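Local coordinates for protein 4-hydroxybenzoyl-CoA thioesterase (Pseudomonas sp. CBS3, PDB 1LO7) that hydrolyses 4-hydroxybenzoyl-CoA to 4-hydroxybenzoate and coenzyme A, the last step in converting 4-chlorobenzoate to 4-hydroxybenzoate, at residues R36-K41 and I80-K85; F92-S97 and E115-A120. All blocks are in the same frame, centred on the assembly; numbering follows the deposited sequence.

Interaction 1 (R36-K41 and I80-K85); sequences RNYFIK and IETCIK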
loop_
_atom_site.group_PDB
_atom_site.type_symbol
_atom_site.label_atom_id
_atom_site.label_comp_id
_atom_site.label_asym_id
_atom_site.label_seq_id
_atom_site.Cartn_x
_atom_site.Cartn_y
_atom_site.Cartn_z
ATOM N N ARG A 36 -5.403 4.806 15.932
ATOM C CA ARG A 36 -5.862 3.620 16.634
ATOM C C ARG A 36 -4.986 3.367 17.844
ATOM O O ARG A 36 -5.481 2.935 18.893
ATOM C CB ARG A 36 -5.841 2.408 15.719
ATOM C CG ARG A 36 -6.785 1.310 16.211
ATOM C CD ARG A 36 -6.816 0.129 15.245
ATOM N NE ARG A 36 -5.493 -0.546 15.159
ATOM C CZ ARG A 36 -5.051 -1.460 16.031
ATOM N NH1 ARG A 36 -5.764 -1.885 17.060
ATOM N NH2 ARG A 36 -3.837 -1.970 15.852
ATOM N N ASN A 37 -3.680 3.606 17.670
ATOM C CA ASN A 37 -2.724 3.424 18.752
ATOM C C ASN A 37 -3.111 4.303 19.952
ATOM O O ASN A 37 -2.948 3.932 21.145
ATOM C CB ASN A 37 -1.290 3.782 18.263
ATOM C CG ASN A 37 -0.264 3.626 19.410
ATOM O OD1 ASN A 37 0.088 2.479 19.792
ATOM N ND2 ASN A 37 0.188 4.739 19.968
ATOM N N TYR A 38 -3.612 5.514 19.631
ATOM C CA TYR A 38 -4.032 6.446 20.687
ATOM C C TYR A 38 -5.122 5.798 21.506
ATOM O O TYR A 38 -5.044 5.729 22.715
ATOM C CB TYR A 38 -4.602 7.715 20.026
ATOM C CG TYR A 38 -5.238 8.670 20.996
ATOM C CD1 TYR A 38 -4.472 9.619 21.683
ATOM C CD2 TYR A 38 -6.616 8.629 21.211
ATOM C CE1 TYR A 38 -5.068 10.512 22.579
ATOM C CE2 TYR A 38 -7.237 9.511 22.100
ATOM C CZ TYR A 38 -6.452 10.444 22.779
ATOM O OH TYR A 38 -7.097 11.288 23.646
ATOM N N PHE A 39 -6.158 5.290 20.839
ATOM C CA PHE A 39 -7.236 4.672 21.582
ATOM C C PHE A 39 -6.776 3.430 22.352
ATOM O O PHE A 39 -7.211 3.242 23.507
ATOM C CB PHE A 39 -8.406 4.320 20.628
ATOM C CG PHE A 39 -9.072 5.574 20.116
ATOM C CD1 PHE A 39 -9.642 6.452 21.031
ATOM C CD2 PHE A 39 -9.126 5.904 18.754
ATOM C CE1 PHE A 39 -10.267 7.629 20.613
ATOM C CE2 PHE A 39 -9.736 7.086 18.319
ATOM C CZ PHE A 39 -10.321 7.945 19.253
ATOM N N ILE A 40 -5.921 2.569 21.721
ATOM C CA ILE A 40 -5.456 1.354 22.412
ATOM C C ILE A 40 -4.667 1.728 23.671
ATOM O O ILE A 40 -4.853 1.130 24.756
ATOM C CB ILE A 40 -4.632 0.445 21.499
ATOM C CG1 ILE A 40 -5.492 -0.196 20.410
ATOM C CG2 ILE A 40 -3.849 -0.609 22.285
ATOM C CD1 ILE A 40 -6.488 -1.246 20.917
ATOM N N LYS A 41 -3.813 2.733 23.522
ATOM C CA LYS A 41 -3.020 3.155 24.642
ATOM C C LYS A 41 -3.876 3.782 25.697
ATOM O O LYS A 41 -3.539 3.737 26.878
ATOM C CB LYS A 41 -1.861 4.044 24.215
ATOM C CG LYS A 41 -0.826 3.259 23.387
ATOM C CD LYS A 41 -0.069 2.216 24.228
ATOM C CE LYS A 41 1.133 1.593 23.522
ATOM N NZ LYS A 41 0.733 1.088 22.212
ATOM N N ILE A 80 5.454 10.537 15.901
ATOM C CA ILE A 80 4.094 11.027 15.739
ATOM C C ILE A 80 3.438 11.314 17.121
ATOM O O ILE A 80 3.452 10.444 18.005
ATOM C CB ILE A 80 3.247 10.042 14.946
ATOM C CG1 ILE A 80 4.037 9.601 13.712
ATOM C CG2 ILE A 80 1.900 10.715 14.597
ATOM C CD1 ILE A 80 3.240 8.647 12.827
ATOM N N GLU A 81 2.889 12.518 17.303
ATOM C CA GLU A 81 2.209 12.893 18.547
ATOM C C GLU A 81 0.740 13.087 18.214
ATOM O O GLU A 81 0.393 13.850 17.326
ATOM C CB GLU A 81 2.845 14.153 19.140
ATOM C CG GLU A 81 2.272 14.519 20.499
ATOM C CD GLU A 81 3.176 15.476 21.214
ATOM O OE1 GLU A 81 4.318 15.659 20.843
ATOM O OE2 GLU A 81 2.651 16.021 22.291
ATOM N N THR A 82 -0.109 12.331 18.909
ATOM C CA THR A 82 -1.533 12.346 18.672
ATOM C C THR A 82 -2.345 12.703 19.922
ATOM O O THR A 82 -2.084 12.223 21.018
ATOM C CB THR A 82 -1.965 10.910 18.216
ATOM O OG1 THR A 82 -1.271 10.557 17.032
ATOM C CG2 THR A 82 -3.470 10.816 17.953
ATOM N N CYS A 83 -3.337 13.568 19.719
ATOM C CA CYS A 83 -4.237 13.957 20.797
ATOM C C CYS A 83 -5.606 14.256 20.227
ATOM O O CYS A 83 -5.795 14.383 19.024
ATOM C CB CYS A 83 -3.734 15.164 21.606
ATOM S SG CYS A 83 -3.838 16.700 20.659
ATOM N N ILE A 84 -6.579 14.339 21.111
ATOM C CA ILE A 84 -7.900 14.680 20.716
ATOM C C ILE A 84 -7.968 16.187 21.002
ATOM O O ILE A 84 -7.788 16.620 22.139
ATOM C CB ILE A 84 -8.952 13.966 21.527
ATOM C CG1 ILE A 84 -8.798 12.462 21.328
ATOM C CG2 ILE A 84 -10.350 14.481 21.098
ATOM C CD1 ILE A 84 -9.379 12.025 19.988
ATOM N N LYS A 85 -8.207 16.958 19.961
ATOM C CA LYS A 85 -8.285 18.397 19.995
ATOM C C LYS A 85 -9.663 18.847 20.482
ATOM O O LYS A 85 -9.783 19.814 21.226
ATOM C CB LYS A 85 -8.017 18.886 18.554
ATOM C CG LYS A 85 -7.816 20.381 18.322
ATOM C CD LYS A 85 -8.127 20.836 16.886
ATOM C CE LYS A 85 -7.691 22.264 16.559
ATOM N NZ LYS A 85 -8.812 23.193 16.323
HETATM O O HOH W 1 -6.363 13.657 23.862
#
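Tyr38 carries most of this contact, its long flat side chain reaching from the helix across three residues of the strand. Near the helix, Tyr38 CB lies 3.9 Å from the methyl Thr82 CG2; farther out the ring passes the strand backbone, with Tyr38 CD1 3.6 Å from Thr82 O. At the far end the ring crosses the side chain of Ile84 at about a right angle, Tyr38 CZ standing 3.4 Å from Ile84 CG1. With CG anti to the backbone N (chi1 172°), Tyr38 carries its ring over to the strand, bridging the 8.8 Å between the axes of segments 36-41 and 80-85. A tyrosine suits the place because its ring is apolar while its end is not: one water lies 2.5 Å from Tyr38 OH and accepts the N-H of Ile84, with 2.8 Å from its oxygen to Ile84 N. Phe39 adds a lighter touch, its CZ 4.3 Å from Ile84 CD1, and one face of its ring receives Tyr38 CD2. Thr82 splits its two branches, the methyl serving Tyr38 while OG1 hydrogen-bonds His96 on the adjoining strand. Beyond these, Tyr38 also packs on Ile5 and Gln94, and Phe39 meets Phe92 and Phe119. Segment 36-41 runs at 72° to segment 80-85, and helix 25-41 lies across the antiparallel sheet, the long helix wrapped by a curved sheet that defines the hot dog fold.

Interaction 2 (F92-S97 and E115-A120); sequences FVQRHS and EIRVFA. With 4CO (4-hydroxyphenacyl coenzyme A), chain B.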
loop_
_atom_site.group_PDB
_atom_site.type_symbol
_atom_site.label_atom_id
_atom_site.label_comp_id
_atom_site.label_asym_id
_atom_site.label_seq_id
_atom_site.Cartn_x
_atom_site.Cartn_y
_atom_site.Cartn_z
ATOM N N PHE A 92 -15.189 13.811 16.504
ATOM C CA PHE A 92 -14.110 14.322 17.323
ATOM C C PHE A 92 -12.969 14.705 16.362
ATOM O O PHE A 92 -12.856 14.153 15.250
ATOM C CB PHE A 92 -13.691 13.317 18.416
ATOM C CG PHE A 92 -13.196 11.986 17.855
ATOM C CD1 PHE A 92 -14.065 10.892 17.717
ATOM C CD2 PHE A 92 -11.865 11.815 17.443
ATOM C CE1 PHE A 92 -13.632 9.671 17.186
ATOM C CE2 PHE A 92 -11.416 10.594 16.918
ATOM C CZ PHE A 92 -12.298 9.511 16.793
ATOM N N VAL A 93 -12.154 15.628 16.805
ATOM C CA VAL A 93 -11.047 16.096 16.002
ATOM C C VAL A 93 -9.824 15.500 16.629
ATOM O O VAL A 93 -9.563 15.717 17.809
ATOM C CB VAL A 93 -10.954 17.641 16.007
ATOM C CG1 VAL A 93 -9.724 18.077 15.194
ATOM C CG2 VAL A 93 -12.218 18.345 15.461
ATOM N N GLN A 94 -9.099 14.715 15.827
ATOM C CA GLN A 94 -7.884 14.073 16.282
ATOM C C GLN A 94 -6.694 14.721 15.535
ATOM O O GLN A 94 -6.621 14.699 14.304
ATOM C CB GLN A 94 -7.913 12.537 16.031
ATOM C CG GLN A 94 -6.872 11.758 16.835
ATOM C CD GLN A 94 -7.152 10.252 16.789
ATOM O OE1 GLN A 94 -6.886 9.515 17.754
ATOM N NE2 GLN A 94 -7.707 9.790 15.687
ATOM N N ARG A 95 -5.800 15.300 16.301
ATOM C CA ARG A 95 -4.647 15.968 15.724
ATOM C C ARG A 95 -3.402 15.102 15.815
ATOM O O ARG A 95 -3.140 14.450 16.846
ATOM C CB ARG A 95 -4.380 17.303 16.448
ATOM C CG ARG A 95 -3.004 17.903 16.045
ATOM C CD ARG A 95 -2.871 19.373 16.414
ATOM N NE ARG A 95 -3.814 20.173 15.646
ATOM C CZ ARG A 95 -3.923 21.488 15.776
ATOM N NH1 ARG A 95 -3.175 22.173 16.638
ATOM N NH2 ARG A 95 -4.800 22.121 15.036
ATOM N N HIS A 96 -2.622 15.107 14.711
ATOM C CA HIS A 96 -1.387 14.358 14.659
ATOM C C HIS A 96 -0.240 15.261 14.205
ATOM O O HIS A 96 -0.371 15.937 13.183
ATOM C CB HIS A 96 -1.428 13.189 13.687
ATOM C CG HIS A 96 -2.601 12.277 13.783
ATOM N ND1 HIS A 96 -2.609 11.224 14.656
ATOM C CD2 HIS A 96 -3.739 12.259 13.054
ATOM C CE1 HIS A 96 -3.755 10.590 14.472
ATOM N NE2 HIS A 96 -4.471 11.210 13.527
ATOM N N SER A 97 0.854 15.294 14.967
ATOM C CA SER A 97 2.022 16.086 14.579
ATOM C C SER A 97 3.163 15.109 14.316
ATOM O O SER A 97 3.495 14.279 15.185
ATOM C CB SER A 97 2.389 17.084 15.646
ATOM O OG SER A 97 1.227 17.890 15.860
ATOM N N GLU A 115 -7.621 15.281 11.799
ATOM C CA GLU A 115 -8.592 14.332 11.274
ATOM C C GLU A 115 -9.894 14.435 12.037
ATOM O O GLU A 115 -9.868 14.540 13.263
ATOM C CB GLU A 115 -8.094 12.850 11.428
ATOM C CG GLU A 115 -6.809 12.552 10.622
ATOM C CD GLU A 115 -6.405 11.112 10.787
ATOM O OE1 GLU A 115 -6.543 10.499 11.815
ATOM O OE2 GLU A 115 -5.848 10.595 9.717
ATOM N N ILE A 116 -10.994 14.371 11.315
ATOM C CA ILE A 116 -12.286 14.389 11.964
ATOM C C ILE A 116 -12.833 12.981 11.790
ATOM O O ILE A 116 -12.997 12.503 10.673
ATOM C CB ILE A 116 -13.259 15.428 11.441
ATOM C CG1 ILE A 116 -12.606 16.839 11.560
ATOM C CG2 ILE A 116 -14.556 15.297 12.258
ATOM C CD1 ILE A 116 -13.572 18.005 11.303
ATOM N N ARG A 117 -13.079 12.286 12.903
ATOM C CA ARG A 117 -13.579 10.935 12.819
ATOM C C ARG A 117 -14.812 10.766 13.691
ATOM O O ARG A 117 -15.224 11.679 14.447
ATOM C CB ARG A 117 -12.485 9.995 13.346
ATOM C CG ARG A 117 -11.280 9.814 12.396
ATOM C CD ARG A 117 -10.146 9.097 13.111
ATOM N NE ARG A 117 -8.888 8.976 12.348
ATOM C CZ ARG A 117 -8.549 7.892 11.648
ATOM N NH1 ARG A 117 -9.353 6.810 11.528
ATOM N NH2 ARG A 117 -7.353 7.904 11.051
ATOM N N VAL A 118 -15.394 9.575 13.593
ATOM C CA VAL A 118 -16.571 9.258 14.401
ATOM C C VAL A 118 -16.505 7.825 14.763
ATOM O O VAL A 118 -15.887 7.040 14.048
ATOM C CB VAL A 118 -17.844 9.411 13.613
ATOM C CG1 VAL A 118 -18.030 10.849 13.161
ATOM C CG2 VAL A 118 -17.908 8.425 12.446
ATOM N N PHE A 119 -17.144 7.483 15.895
ATOM C CA PHE A 119 -17.261 6.088 16.320
ATOM C C PHE A 119 -18.418 5.586 15.496
ATOM O O PHE A 119 -19.375 6.302 15.325
ATOM C CB PHE A 119 -17.548 5.902 17.805
ATOM C CG PHE A 119 -16.265 6.043 18.593
ATOM C CD1 PHE A 119 -15.443 4.944 18.830
ATOM C CD2 PHE A 119 -15.871 7.293 19.070
ATOM C CE1 PHE A 119 -14.277 5.079 19.575
ATOM C CE2 PHE A 119 -14.698 7.441 19.810
ATOM C CZ PHE A 119 -13.894 6.327 20.050
ATOM N N ALA A 120 -18.326 4.388 14.935
ATOM C CA ALA A 120 -19.434 3.983 14.117
ATOM C C ALA A 120 -19.755 2.520 14.256
ATOM O O ALA A 120 -18.997 1.739 14.807
ATOM C CB ALA A 120 -19.117 4.245 12.638
HETATM N N1A 4CO B . -16.591 17.777 8.205
HETATM C C2A 4CO B . -16.795 17.845 9.555
HETATM N N3A 4CO B . -17.559 17.074 10.284
HETATM C C4A 4CO B . -18.164 16.116 9.550
HETATM C C5A 4CO B . -18.062 15.936 8.181
HETATM C C6A 4CO B . -17.219 16.815 7.485
HETATM N N6A 4CO B . -17.029 16.741 6.184
HETATM N N7A 4CO B . -18.842 14.863 7.760
HETATM C C8A 4CO B . -19.421 14.413 8.880
HETATM N N9A 4CO B . -19.063 15.148 9.979
HETATM C C1D 4CO B . -19.558 15.016 11.353
HETATM C C2D 4CO B . -21.005 15.484 11.479
HETATM O O2D 4CO B . -21.096 16.909 11.550
HETATM C C3D 4CO B . -21.352 14.860 12.819
HETATM O O3D 4CO B . -20.619 15.473 13.849
HETATM P P3D 4CO B . -21.303 15.973 15.183
HETATM O O7A 4CO B . -21.853 17.282 14.897
HETATM O O8A 4CO B . -22.336 15.022 15.604
HETATM O O9A 4CO B . -20.186 16.058 16.259
HETATM C C4D 4CO B . -20.713 13.489 12.616
HETATM O O4D 4CO B . -19.668 13.674 11.612
HETATM C C5D 4CO B . -21.625 12.349 12.272
HETATM O O5D 4CO B . -22.120 12.575 10.949
HETATM P P1A 4CO B . -23.679 12.428 10.695
HETATM O O1A 4CO B . -23.839 12.939 9.325
HETATM O O2A 4CO B . -24.469 13.151 11.664
HETATM O O3A 4CO B . -24.078 10.964 10.822
HETATM P P2A 4CO B . -24.159 9.791 9.731
HETATM O O4A 4CO B . -24.407 8.547 10.492
HETATM O O5A 4CO B . -25.293 10.061 8.850
HETATM O O6A 4CO B . -22.885 9.782 8.690
HETATM C CBP 4CO B . -20.968 8.541 8.183
HETATM C CCP 4CO B . -21.630 9.449 9.222
HETATM C CDP 4CO B . -21.829 7.298 7.902
HETATM C CEP 4CO B . -19.561 8.175 8.635
HETATM C CAP 4CO B . -20.968 9.198 6.793
HETATM O OAP 4CO B . -20.305 10.463 6.845
HETATM C C9P 4CO B . -20.054 8.440 5.832
HETATM O O9P 4CO B . -20.329 7.308 5.493
HETATM N N8P 4CO B . -18.819 9.088 5.435
HETATM C C7P 4CO B . -17.919 8.181 4.713
HETATM C C6P 4CO B . -16.940 7.470 5.659
HETATM C C5P 4CO B . -15.818 6.842 4.824
HETATM O O5P 4CO B . -16.036 6.047 3.917
HETATM N N4P 4CO B . -14.504 7.269 5.242
HETATM C C3P 4CO B . -13.402 6.803 4.412
HETATM C C2P 4CO B . -13.095 5.350 4.658
HETATM S S1P 4CO B . -13.308 4.819 6.357
HETATM O O1B 4CO B . -10.191 3.893 6.663
HETATM C C1B 4CO B . -11.188 3.477 7.226
HETATM C C2B 4CO B . -11.174 3.281 8.681
HETATM C C3B 4CO B . -12.337 2.783 9.317
HETATM C C4B 4CO B . -12.330 2.571 10.693
HETATM C C5B 4CO B . -11.158 2.828 11.434
HETATM O O2B 4CO B . -11.110 2.559 12.818
HETATM C C6B 4CO B . -10.005 3.352 10.786
HETATM C C7B 4CO B . -10.013 3.579 9.396
HETATM C CB 4CO B . -12.437 3.206 6.471
#
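Glu115 and Gln94 form a hydrogen-bonded antiparallel pair, bound both ways through their backbones; Gln94 N to Glu115 O measures 2.7 Å and is nearly straight at 172°. The Glu115 side chain leaves CB with CG beside the backbone N (chi1 -63°) and runs on extended, which brings its carboxylate to His96. His96 NE2 donates to Glu115 OE1 over 2.8 Å, close to its own ring plane but from well above the carboxylate plane, the two planes being perpendicular. Ile116 faces the other side of the sheet, where its CG1 meets Val93 CG2 at 4.2 Å and its CD1 lies 3.7 Å from C2A of the ligand's adenine, a fitting apolar surface for a flat base. Arg117 returns to the face of Glu115. Its guanidinium forms a side-on salt bridge, Arg117 NE and NH2 both donating to Glu115 OE1 over 2.8 Å, so three N-H groups converge on one oxygen. An alanine in place of Glu115 would probably leave the guanidinium of Arg117 and the imidazole of His96 without their shared acceptor and freer to turn. Arg117 NH2 also forms a salt bridge with Asp32, and NH1 donates to Thr59 O. Arg117 CB packs 3.5 Å from Phe92 CZ, and Arg117 NH1 comes edge-on within 3.6 Å of C6B in the ligand's hydroxyphenyl ring. Val118 offers CG1 to the ligand's ribose, and Phe119 closes the row obliquely, its CE2 touching Phe92 CE1. The buried charge of Arg117 is probably balanced by the carboxylates of Glu115 and Asp32, with Glu115 a second-shell residue that probably fixes the arginine beside the aromatic end of the bound substrate analogue, and probably of the substrate too.

Interactions 1 and 2 lie side by side, their centres about 9 Å apart, because strands 77-87 and 91-101 are consecutive neighbours in one sheet. A backbone bond, Ser97 N to Glu81 O at 2.8 Å, helps join those strands. The bond from Thr82 to His96, 2.8 Å between Thr82 OG1 and His96 ND1, ties the two contacts together, extending a polar chain from the helix-facing threonine through the imidazole to Glu115 and Arg117. Apolar packing runs alongside, with Phe39 CZ 3.5 Å from Phe92 CZ. The pocket is lined directly by interaction 2, through Ile116, Arg117 and Val118; interaction 1 stands behind it, the Phe39 side chain about 7 Å from the ligand.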